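Local atomic coordinates of cell division GTPase FtsZ, diverged (Clostridium botulinum C, PDB entry 3V3T), a protein that belongs to the tubulin/FtsZ family of filament-forming cytoskeletal proteins, pairing a Rossmann-like domain with a C-terminal domain of the TubZ type. Residues K6-P11 / E84-C89; E134-H139 / D303-R308; K211-L216 / V283-E288. The protein carries 1 engineered substitution. One frame throughout, in Å; residues are numbered along the deposited sequence. Where two conformers were deposited one is given.

Contact 1: residues K6-P11 / E84-C89; sequences KIVFAP and EKFSSC
V8 meets F86 and C89 through apolar groups, one branch of the valine serving each. Its CG2 methyl comes within 3.6 Å of F86 CD2, approaching the ring obliquely, while V8 CG1 lies 3.8 Å from C89 CB. This division of labour follows from the valine rotamer: with chi1 at 52°, CG1 sits between the backbone N and the carbonyl carbon, whereas CG2 stands anti to N and is carried up to the phenyl ring. A beta-branched residue suits the place because both methyls spring from the strand itself and cover two neighbours at once.

C89 also packs against the main chain. Its CB meets K6 O at 3.5 Å, and C89 SG, which touches V8 CB as well, lies 3.9 Å from I7 O, so the small, weakly polar cysteine fits close beside the backbone where the two segments converge. The CA atoms of K6 and C89 are 4.4 Å apart.

A hydrogen bond within 84-89 shapes the turn. F86 leaves the helical conformation and opens a type I turn, closed by C89 N donating to F86 O over 3.1 Å. The turn allows F86 and C89 both to face V8, leaving the serines S87 and S88 at the exposed bend. K85 CB covers one face of the F86 ring, and H50 meets that ring edge-to-face.

In the fold, the contact joins the end of helix 75-85 to the first strand of the Rossmann-like sheet, just before the chain enters strand 91-97. Strand 7-11 runs between 31-36 and 91-97; N31 touches F86 and C89, K121 binds the carbonyl oxygens of S87 and C89, and I7 packs on helix 172-187.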
loop_
_atom_site.group_PDB
_atom_site.type_symbol
_atom_site.label_atom_id
_atom_site.label_comp_id
_atom_site.label_asym_id
_atom_site.label_seq_id
_atom_site.Cartn_x
_atom_site.Cartn_y
_atom_site.Cartn_z
ATOM N N LYS A 6 4.308 -14.779 -5.824
ATOM C CA LYS A 6 4.819 -13.949 -6.915
ATOM C C LYS A 6 5.039 -12.506 -6.463
ATOM O O LYS A 6 5.446 -11.654 -7.241
ATOM C CB LYS A 6 3.872 -13.987 -8.118
ATOM C CG LYS A 6 3.884 -15.298 -8.901
ATOM C CD LYS A 6 2.741 -16.213 -8.473
ATOM C CE LYS A 6 2.637 -17.456 -9.365
ATOM N NZ LYS A 6 1.448 -18.314 -9.035
ATOM N N ILE A 7 4.763 -12.243 -5.193
ATOM C CA ILE A 7 4.952 -10.926 -4.634
ATOM C C ILE A 7 6.157 -10.930 -3.730
ATOM O O ILE A 7 6.345 -11.864 -2.938
ATOM C CB ILE A 7 3.744 -10.493 -3.795
ATOM C CG1 ILE A 7 2.553 -10.187 -4.700
ATOM C CG2 ILE A 7 4.090 -9.254 -2.972
ATOM C CD1 ILE A 7 1.239 -10.092 -3.960
ATOM N N VAL A 8 6.978 -9.891 -3.847
ATOM C CA VAL A 8 8.015 -9.641 -2.849
ATOM C C VAL A 8 7.847 -8.240 -2.319
ATOM O O VAL A 8 7.720 -7.291 -3.093
ATOM C CB VAL A 8 9.443 -9.797 -3.407
ATOM C CG1 VAL A 8 9.623 -8.963 -4.661
ATOM C CG2 VAL A 8 10.464 -9.394 -2.351
ATOM N N PHE A 9 7.821 -8.117 -0.997
ATOM C CA PHE A 9 7.759 -6.817 -0.344
ATOM C C PHE A 9 9.159 -6.320 -0.014
ATOM O O PHE A 9 10.029 -7.083 0.432
ATOM C CB PHE A 9 6.938 -6.895 0.948
ATOM C CG PHE A 9 5.462 -7.047 0.719
ATOM C CD1 PHE A 9 4.676 -5.942 0.434
ATOM C CD2 PHE A 9 4.863 -8.286 0.788
ATOM C CE1 PHE A 9 3.329 -6.070 0.210
ATOM C CE2 PHE A 9 3.504 -8.420 0.576
ATOM C CZ PHE A 9 2.739 -7.310 0.286
ATOM N N ALA A 10 9.367 -5.032 -0.219
ATOM C CA ALA A 10 10.591 -4.400 0.218
ATOM C C ALA A 10 10.252 -3.267 1.166
ATOM O O ALA A 10 10.237 -2.099 0.773
ATOM C CB ALA A 10 11.374 -3.889 -0.972
ATOM N N PRO A 11 9.951 -3.607 2.425
ATOM C CA PRO A 11 9.760 -2.560 3.432
ATOM C C PRO A 11 11.088 -1.857 3.668
ATOM O O PRO A 11 12.144 -2.502 3.664
ATOM C CB PRO A 11 9.329 -3.335 4.674
ATOM C CG PRO A 11 9.888 -4.706 4.469
ATOM C CD PRO A 11 9.891 -4.963 2.994
ATOM N N GLU A 84 18.259 -11.117 -6.551
ATOM C CA GLU A 84 18.984 -12.369 -6.393
ATOM C C GLU A 84 18.029 -13.423 -5.864
ATOM O O GLU A 84 17.811 -14.466 -6.492
ATOM C CB GLU A 84 20.153 -12.207 -5.421
ATOM C CG GLU A 84 20.811 -13.524 -5.040
ATOM C CD GLU A 84 21.823 -13.374 -3.921
ATOM O OE1 GLU A 84 21.406 -13.355 -2.743
ATOM O OE2 GLU A 84 23.035 -13.280 -4.219
ATOM N N LYS A 85 17.442 -13.118 -4.711
ATOM C CA LYS A 85 16.626 -14.074 -3.976
ATOM C C LYS A 85 15.241 -14.263 -4.587
ATOM O O LYS A 85 14.706 -15.372 -4.598
ATOM C CB LYS A 85 16.503 -13.622 -2.520
ATOM C CG LYS A 85 17.848 -13.292 -1.882
ATOM C CD LYS A 85 17.687 -12.815 -0.449
ATOM C CE LYS A 85 19.034 -12.726 0.248
ATOM N NZ LYS A 85 18.881 -12.395 1.692
ATOM N N PHE A 86 14.678 -13.180 -5.112
ATOM C CA PHE A 86 13.278 -13.160 -5.536
ATOM C C PHE A 86 13.119 -12.730 -6.987
ATOM O O PHE A 86 12.209 -11.970 -7.310
ATOM C CB PHE A 86 12.459 -12.235 -4.624
ATOM C CG PHE A 86 12.646 -12.521 -3.160
ATOM C CD1 PHE A 86 12.197 -13.712 -2.611
ATOM C CD2 PHE A 86 13.293 -11.618 -2.340
ATOM C CE1 PHE A 86 12.377 -13.989 -1.268
ATOM C CE2 PHE A 86 13.471 -11.885 -0.989
ATOM C CZ PHE A 86 13.015 -13.069 -0.454
ATOM N N SER A 87 14.011 -13.216 -7.851
ATOM C CA SER A 87 13.981 -12.870 -9.268
ATOM C C SER A 87 12.768 -13.485 -9.964
ATOM O O SER A 87 12.348 -13.023 -11.027
ATOM C CB SER A 87 15.266 -13.336 -9.967
ATOM O OG SER A 87 15.229 -14.725 -10.243
ATOM N N SER A 88 12.220 -14.539 -9.369
ATOM C CA SER A 88 11.008 -15.168 -9.886
ATOM C C SER A 88 9.726 -14.367 -9.561
ATOM O O SER A 88 8.635 -14.715 -10.024
ATOM C CB SER A 88 10.893 -16.596 -9.351
ATOM O OG SER A 88 11.012 -16.612 -7.936
ATOM N N CYS A 89 9.861 -13.303 -8.770
ATOM C CA CYS A 89 8.710 -12.486 -8.383
ATOM C C CYS A 89 8.440 -11.380 -9.401
ATOM O O CYS A 89 9.332 -10.590 -9.729
ATOM C CB CYS A 89 8.900 -11.872 -6.986
ATOM S SG CYS A 89 8.971 -13.076 -5.623
#

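Contact 2: residues E134-H139 / D303-R308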
loop_
_atom_site.group_PDB
_atom_site.type_symbol
_atom_site.label_atom_id
_atom_site.label_comp_id
_atom_site.label_asym_id
_atom_site.label_seq_id
_atom_site.Cartn_x
_atom_site.Cartn_y
_atom_site.Cartn_z
ATOM N N GLU A 134 1.240 14.959 14.288
ATOM C CA GLU A 134 2.681 14.855 14.154
ATOM C C GLU A 134 3.228 16.238 13.863
ATOM O O GLU A 134 2.476 17.143 13.492
ATOM C CB GLU A 134 3.064 13.869 13.038
ATOM C CG GLU A 134 2.526 12.452 13.239
ATOM C CD GLU A 134 2.961 11.843 14.562
ATOM O OE1 GLU A 134 4.037 11.212 14.603
ATOM O OE2 GLU A 134 2.232 11.999 15.566
ATOM N N ASP A 135 4.535 16.406 14.017
ATOM C CA ASP A 135 5.150 17.721 13.840
ATOM C C ASP A 135 5.631 18.026 12.423
ATOM O O ASP A 135 5.447 17.234 11.498
ATOM C CB ASP A 135 6.288 17.897 14.836
ATOM C CG ASP A 135 5.786 18.116 16.235
ATOM O OD1 ASP A 135 4.959 19.033 16.421
ATOM O OD2 ASP A 135 6.195 17.359 17.140
ATOM N N ILE A 136 6.259 19.184 12.276
ATOM C CA ILE A 136 6.673 19.714 10.978
ATOM C C ILE A 136 7.581 18.809 10.140
ATOM O O ILE A 136 7.265 18.503 8.995
ATOM C CB ILE A 136 7.364 21.070 11.166
ATOM C CG1 ILE A 136 6.517 21.954 12.078
ATOM C CG2 ILE A 136 7.623 21.736 9.830
ATOM C CD1 ILE A 136 7.128 23.302 12.336
ATOM N N ASP A 137 8.714 18.398 10.696
ATOM C CA ASP A 137 9.643 17.540 9.962
ATOM C C ASP A 137 8.975 16.271 9.438
ATOM O O ASP A 137 9.298 15.779 8.343
ATOM C CB ASP A 137 10.824 17.142 10.848
ATOM C CG ASP A 137 11.784 18.287 11.092
ATOM O OD1 ASP A 137 11.675 19.330 10.412
ATOM O OD2 ASP A 137 12.663 18.132 11.965
ATOM N N GLU A 138 8.056 15.740 10.236
ATOM C CA GLU A 138 7.335 14.541 9.869
ATOM C C GLU A 138 6.528 14.805 8.597
ATOM O O GLU A 138 6.653 14.085 7.604
ATOM C CB GLU A 138 6.429 14.102 11.019
ATOM C CG GLU A 138 7.190 13.603 12.258
ATOM C CD GLU A 138 7.688 14.719 13.180
ATOM O OE1 GLU A 138 7.755 15.895 12.753
ATOM O OE2 GLU A 138 8.017 14.411 14.346
ATOM N N HIS A 139 5.718 15.856 8.626
ATOM C CA HIS A 139 4.917 16.223 7.469
ATOM C C HIS A 139 5.820 16.600 6.291
ATOM O O HIS A 139 5.526 16.276 5.145
ATOM C CB HIS A 139 3.934 17.343 7.806
ATOM C CG HIS A 139 2.783 16.885 8.647
ATOM N ND1 HIS A 139 2.787 16.962 10.023
ATOM C CD2 HIS A 139 1.603 16.314 8.308
ATOM C CE1 HIS A 139 1.653 16.474 10.495
ATOM N NE2 HIS A 139 0.920 16.068 9.475
ATOM N N ASP A 303 0.346 25.843 9.562
ATOM C CA ASP A 303 -0.182 26.158 10.885
ATOM C C ASP A 303 0.823 25.905 12.010
ATOM O O ASP A 303 0.887 26.671 12.973
ATOM C CB ASP A 303 -1.481 25.396 11.138
ATOM C CG ASP A 303 -2.539 25.713 10.111
ATOM O OD1 ASP A 303 -2.469 26.812 9.520
ATOM O OD2 ASP A 303 -3.431 24.864 9.886
ATOM N N LYS A 304 1.604 24.836 11.886
ATOM C CA LYS A 304 2.633 24.534 12.879
ATOM C C LYS A 304 3.819 25.489 12.776
ATOM O O LYS A 304 4.530 25.718 13.761
ATOM C CB LYS A 304 3.091 23.077 12.770
ATOM C CG LYS A 304 2.311 22.132 13.673
ATOM C CD LYS A 304 1.959 20.833 12.968
ATOM C CE LYS A 304 0.969 20.007 13.782
ATOM N NZ LYS A 304 1.608 19.398 14.978
ATOM N N MET A 305 4.031 26.043 11.584
ATOM C CA MET A 305 5.078 27.044 11.380
ATOM C C MET A 305 4.657 28.384 11.958
ATOM O O MET A 305 5.481 29.144 12.481
ATOM C CB MET A 305 5.390 27.208 9.896
ATOM C CG MET A 305 6.408 26.228 9.362
ATOM S SD MET A 305 6.792 26.581 7.641
ATOM C CE MET A 305 7.838 25.182 7.237
ATOM N N LYS A 306 3.366 28.672 11.845
ATOM C CA LYS A 306 2.794 29.868 12.432
ATOM C C LYS A 306 3.102 29.867 13.925
ATOM O O LYS A 306 3.557 30.868 14.479
ATOM C CB LYS A 306 1.286 29.898 12.182
ATOM C CG LYS A 306 0.649 31.260 12.374
ATOM C CD LYS A 306 -0.737 31.323 11.760
ATOM C CE LYS A 306 -1.336 32.708 11.949
ATOM N NZ LYS A 306 -2.687 32.828 11.343
ATOM N N GLN A 307 2.881 28.721 14.563
ATOM C CA GLN A 307 3.182 28.554 15.984
ATOM C C GLN A 307 4.640 28.866 16.340
ATOM O O GLN A 307 4.960 29.064 17.511
ATOM C CB GLN A 307 2.825 27.137 16.458
ATOM C CG GLN A 307 1.328 26.857 16.596
ATOM C CD GLN A 307 1.034 25.423 17.031
ATOM O OE1 GLN A 307 1.703 24.474 16.601
ATOM N NE2 GLN A 307 0.037 25.261 17.891
ATOM N N ARG A 308 5.523 28.917 15.346
ATOM C CA ARG A 308 6.944 29.144 15.623
ATOM C C ARG A 308 7.453 30.499 15.124
ATOM O O ARG A 308 6.725 31.491 15.123
ATOM C CB ARG A 308 7.792 28.006 15.036
ATOM C CG ARG A 308 7.217 26.614 15.280
ATOM C CD ARG A 308 8.099 25.500 14.710
ATOM N NE ARG A 308 9.102 25.050 15.674
ATOM C CZ ARG A 308 10.417 25.075 15.467
ATOM N NH1 ARG A 308 10.911 25.508 14.315
ATOM N NH2 ARG A 308 11.243 24.654 16.412
#
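Bends at chi2 (138°) and chi4 (-73°) steer the long-reaching K304 side chain so that NZ meets E134 O at 2.8 Å, just ahead of helix 136-152. I136, extended at chi2 (179°), slides past that lysine in the opposite direction and carries CD1 out to the other helix.

NZ donates from above the carbonyl plane, with a weak second bond to T133 O. D135 OD1, 3.7 Å from K304 NZ, adds a long salt bridge, the two side chains crossing at about a right angle. Apolar I136 packs CG1 on K304 CB at 3.7 Å, and its CD1 lies 3.4 Å from R308 CD, with M305 CG farther off. H139 packs on helix 291-306 and ties back to its own helix start, ND1 donating to D135 O at 3.1 Å, as does the backbone N.

Lysine suits this surface position because the root of its side chain packs on isoleucine while the long chain takes the ammonium to the carbonyls. The end of helix 291-306 is thus held to the start of helix 136-152, in the GTPase-domain range, by an ammonium on main-chain oxygens and by I136, D135 probably adding a modest attraction.

Contact 3: residues K211-L216 / V283-E288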
loop_
_atom_site.group_PDB
_atom_site.type_symbol
_atom_site.label_atom_id
_atom_site.label_comp_id
_atom_site.label_asym_id
_atom_site.label_seq_id
_atom_site.Cartn_x
_atom_site.Cartn_y
_atom_site.Cartn_z
ATOM N N LYS A 211 -1.722 3.268 -10.588
ATOM C CA LYS A 211 -2.393 4.286 -9.799
ATOM C C LYS A 211 -2.887 3.672 -8.507
ATOM O O LYS A 211 -2.323 2.685 -8.002
ATOM C CB LYS A 211 -3.537 4.920 -10.596
ATOM C CG LYS A 211 -3.015 5.763 -11.767
ATOM C CD LYS A 211 -3.907 5.666 -12.998
ATOM C CE LYS A 211 -5.062 6.639 -12.963
ATOM N NZ LYS A 211 -6.005 6.383 -14.106
ATOM N N SER A 212 -3.966 4.227 -7.984
ATOM C CA SER A 212 -4.325 3.954 -6.613
ATOM C C SER A 212 -5.330 2.840 -6.439
ATOM O O SER A 212 -6.324 2.739 -7.148
ATOM C CB SER A 212 -4.807 5.228 -5.916
ATOM O OG SER A 212 -3.836 5.639 -4.987
ATOM N N ASN A 213 -5.042 2.026 -5.442
ATOM C CA ASN A 213 -5.896 0.918 -5.114
ATOM C C ASN A 213 -6.491 1.128 -3.707
ATOM O O ASN A 213 -5.835 1.647 -2.804
ATOM C CB ASN A 213 -5.106 -0.397 -5.261
ATOM C CG ASN A 213 -4.684 -0.687 -6.725
ATOM O OD1 ASN A 213 -4.803 0.168 -7.623
ATOM N ND2 ASN A 213 -4.179 -1.900 -6.958
ATOM N N VAL A 214 -7.767 0.778 -3.546
ATOM C CA VAL A 214 -8.412 0.851 -2.233
ATOM C C VAL A 214 -9.175 -0.471 -1.983
ATOM O O VAL A 214 -9.846 -0.988 -2.875
ATOM C CB VAL A 214 -9.353 2.082 -2.113
ATOM C CG1 VAL A 214 -10.285 1.948 -0.912
ATOM C CG2 VAL A 214 -8.536 3.354 -1.991
ATOM N N ILE A 215 -9.036 -1.031 -0.783
ATOM C CA ILE A 215 -9.700 -2.284 -0.431
ATOM C C ILE A 215 -10.732 -1.985 0.646
ATOM O O ILE A 215 -10.398 -1.369 1.656
ATOM C CB ILE A 215 -8.684 -3.327 0.122
ATOM C CG1 ILE A 215 -7.534 -3.541 -0.864
ATOM C CG2 ILE A 215 -9.382 -4.647 0.461
ATOM C CD1 ILE A 215 -6.424 -4.430 -0.337
ATOM N N LEU A 216 -11.975 -2.410 0.432
ATOM C CA LEU A 216 -13.048 -2.184 1.407
ATOM C C LEU A 216 -13.715 -3.476 1.832
ATOM O O LEU A 216 -13.997 -4.332 1.004
ATOM C CB LEU A 216 -14.131 -1.280 0.822
ATOM C CG LEU A 216 -13.678 0.093 0.310
ATOM C CD1 LEU A 216 -14.792 0.747 -0.513
ATOM C CD2 LEU A 216 -13.264 0.985 1.471
ATOM N N VAL A 283 -12.483 -4.415 -4.082
ATOM C CA VAL A 283 -11.185 -3.866 -4.401
ATOM C C VAL A 283 -11.333 -2.951 -5.598
ATOM O O VAL A 283 -11.757 -3.395 -6.666
ATOM C CB VAL A 283 -10.195 -4.982 -4.756
ATOM C CG1 VAL A 283 -8.812 -4.390 -5.041
ATOM C CG2 VAL A 283 -10.132 -5.993 -3.623
ATOM N N ALA A 284 -11.000 -1.677 -5.411
ATOM C CA ALA A 284 -11.067 -0.690 -6.479
ATOM C C ALA A 284 -9.654 -0.264 -6.871
ATOM O O ALA A 284 -8.887 0.182 -6.023
ATOM C CB ALA A 284 -11.887 0.514 -6.037
ATOM N N THR A 285 -9.310 -0.410 -8.149
ATOM C CA THR A 285 -7.952 -0.124 -8.604
ATOM C C THR A 285 -7.959 0.909 -9.721
ATOM O O THR A 285 -8.941 1.055 -10.428
ATOM C CB THR A 285 -7.265 -1.409 -9.129
ATOM O OG1 THR A 285 -7.941 -1.859 -10.310
ATOM C CG2 THR A 285 -7.320 -2.516 -8.078
ATOM N N GLY A 286 -6.858 1.625 -9.888
ATOM C CA GLY A 286 -6.761 2.624 -10.935
ATOM C C GLY A 286 -7.401 3.947 -10.552
ATOM O O GLY A 286 -7.706 4.763 -11.412
ATOM N N ILE A 287 -7.611 4.160 -9.257
ATOM C CA ILE A 287 -8.169 5.415 -8.778
ATOM C C ILE A 287 -7.136 6.520 -8.906
ATOM O O ILE A 287 -5.955 6.313 -8.603
ATOM C CB ILE A 287 -8.580 5.297 -7.291
ATOM C CG1 ILE A 287 -9.751 4.333 -7.130
ATOM C CG2 ILE A 287 -8.941 6.653 -6.717
ATOM C CD1 ILE A 287 -10.032 3.932 -5.674
ATOM N N GLU A 288 -7.554 7.705 -9.329
ATOM C CA GLU A 288 -6.604 8.816 -9.355
ATOM C C GLU A 288 -5.944 8.932 -7.984
ATOM O O GLU A 288 -6.627 8.914 -6.973
ATOM C CB GLU A 288 -7.289 10.126 -9.728
ATOM C CG GLU A 288 -6.448 11.001 -10.626
ATOM C CD GLU A 288 -6.097 10.310 -11.931
ATOM O OE1 GLU A 288 -6.984 9.639 -12.506
ATOM O OE2 GLU A 288 -4.932 10.427 -12.375
#
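The N213 carboxamide, in the conformer given, has the T285 methyl over one face, CG2 lying 3.5 Å from N213 CG. At the oxygen end, G286 N makes a weak hydrogen bond to N213 OD1 at 3.4 Å; at the other end ND2 bonds weakly to L206 O. Because a second conformer of N213 exists, these side-chain details are tentative. The other flat group, the E288 carboxylate, meets K211, whose NZ is 3.8 Å from E288 OE1 in a long salt bridge.

The backbones form an antiparallel pair. V214 and A284 exchange two bonds, V214 N to A284 O at 2.8 Å and A284 N to V214 O at 2.9 Å, both nearly along the C=O axis. S212 and I287 likewise bond both ways, S212 N to I287 O and I287 N to S212 O, each 2.9 Å and on a carbonyl lone pair. Between them the register slips by one, as G286 and I287 both face S212 in a G1 beta bulge. Glycine suits the bulge because its positive phi (82°) would press a side chain against the preceding carbonyl.

V214 CG2 packs on I287 CD1 at 4.0 Å, on the face that also holds S212 and A284. S212 OG bonds to Q290, and T285 OG1 to F247 O. I215 and V283 occupy the other face, against F186 of helix 172-187.

The main-chain bonds therefore carry the pairing in this buried, TubZ-type C-terminal part of the large mixed sheet, V214 and I287 pack on one face and I215 and V283 on the other, and the ion pair at the strand end is probably a minor addition.

How the contacts relate
Contacts 1 and 3 are buried and reach the same mixed sheet, their centres 22 Å apart, yet they use it differently. Contact 1 packs a helix end and turn beside a strand with apolar side chains, whereas contact 3 joins two neighbouring strands by main-chain hydrogen bonds. Contact 2 lies at the surface, on the opposite side of the chain's centre from contact 1, and relies on a lysine and a partly exposed isoleucine between helix ends. Along the chain, contact 3 is nested inside the loop that contact 2 closes: strand 281-287 leads into helix 291-306, whose end packs beside the start of helix 136-152, in the GTPase-domain range.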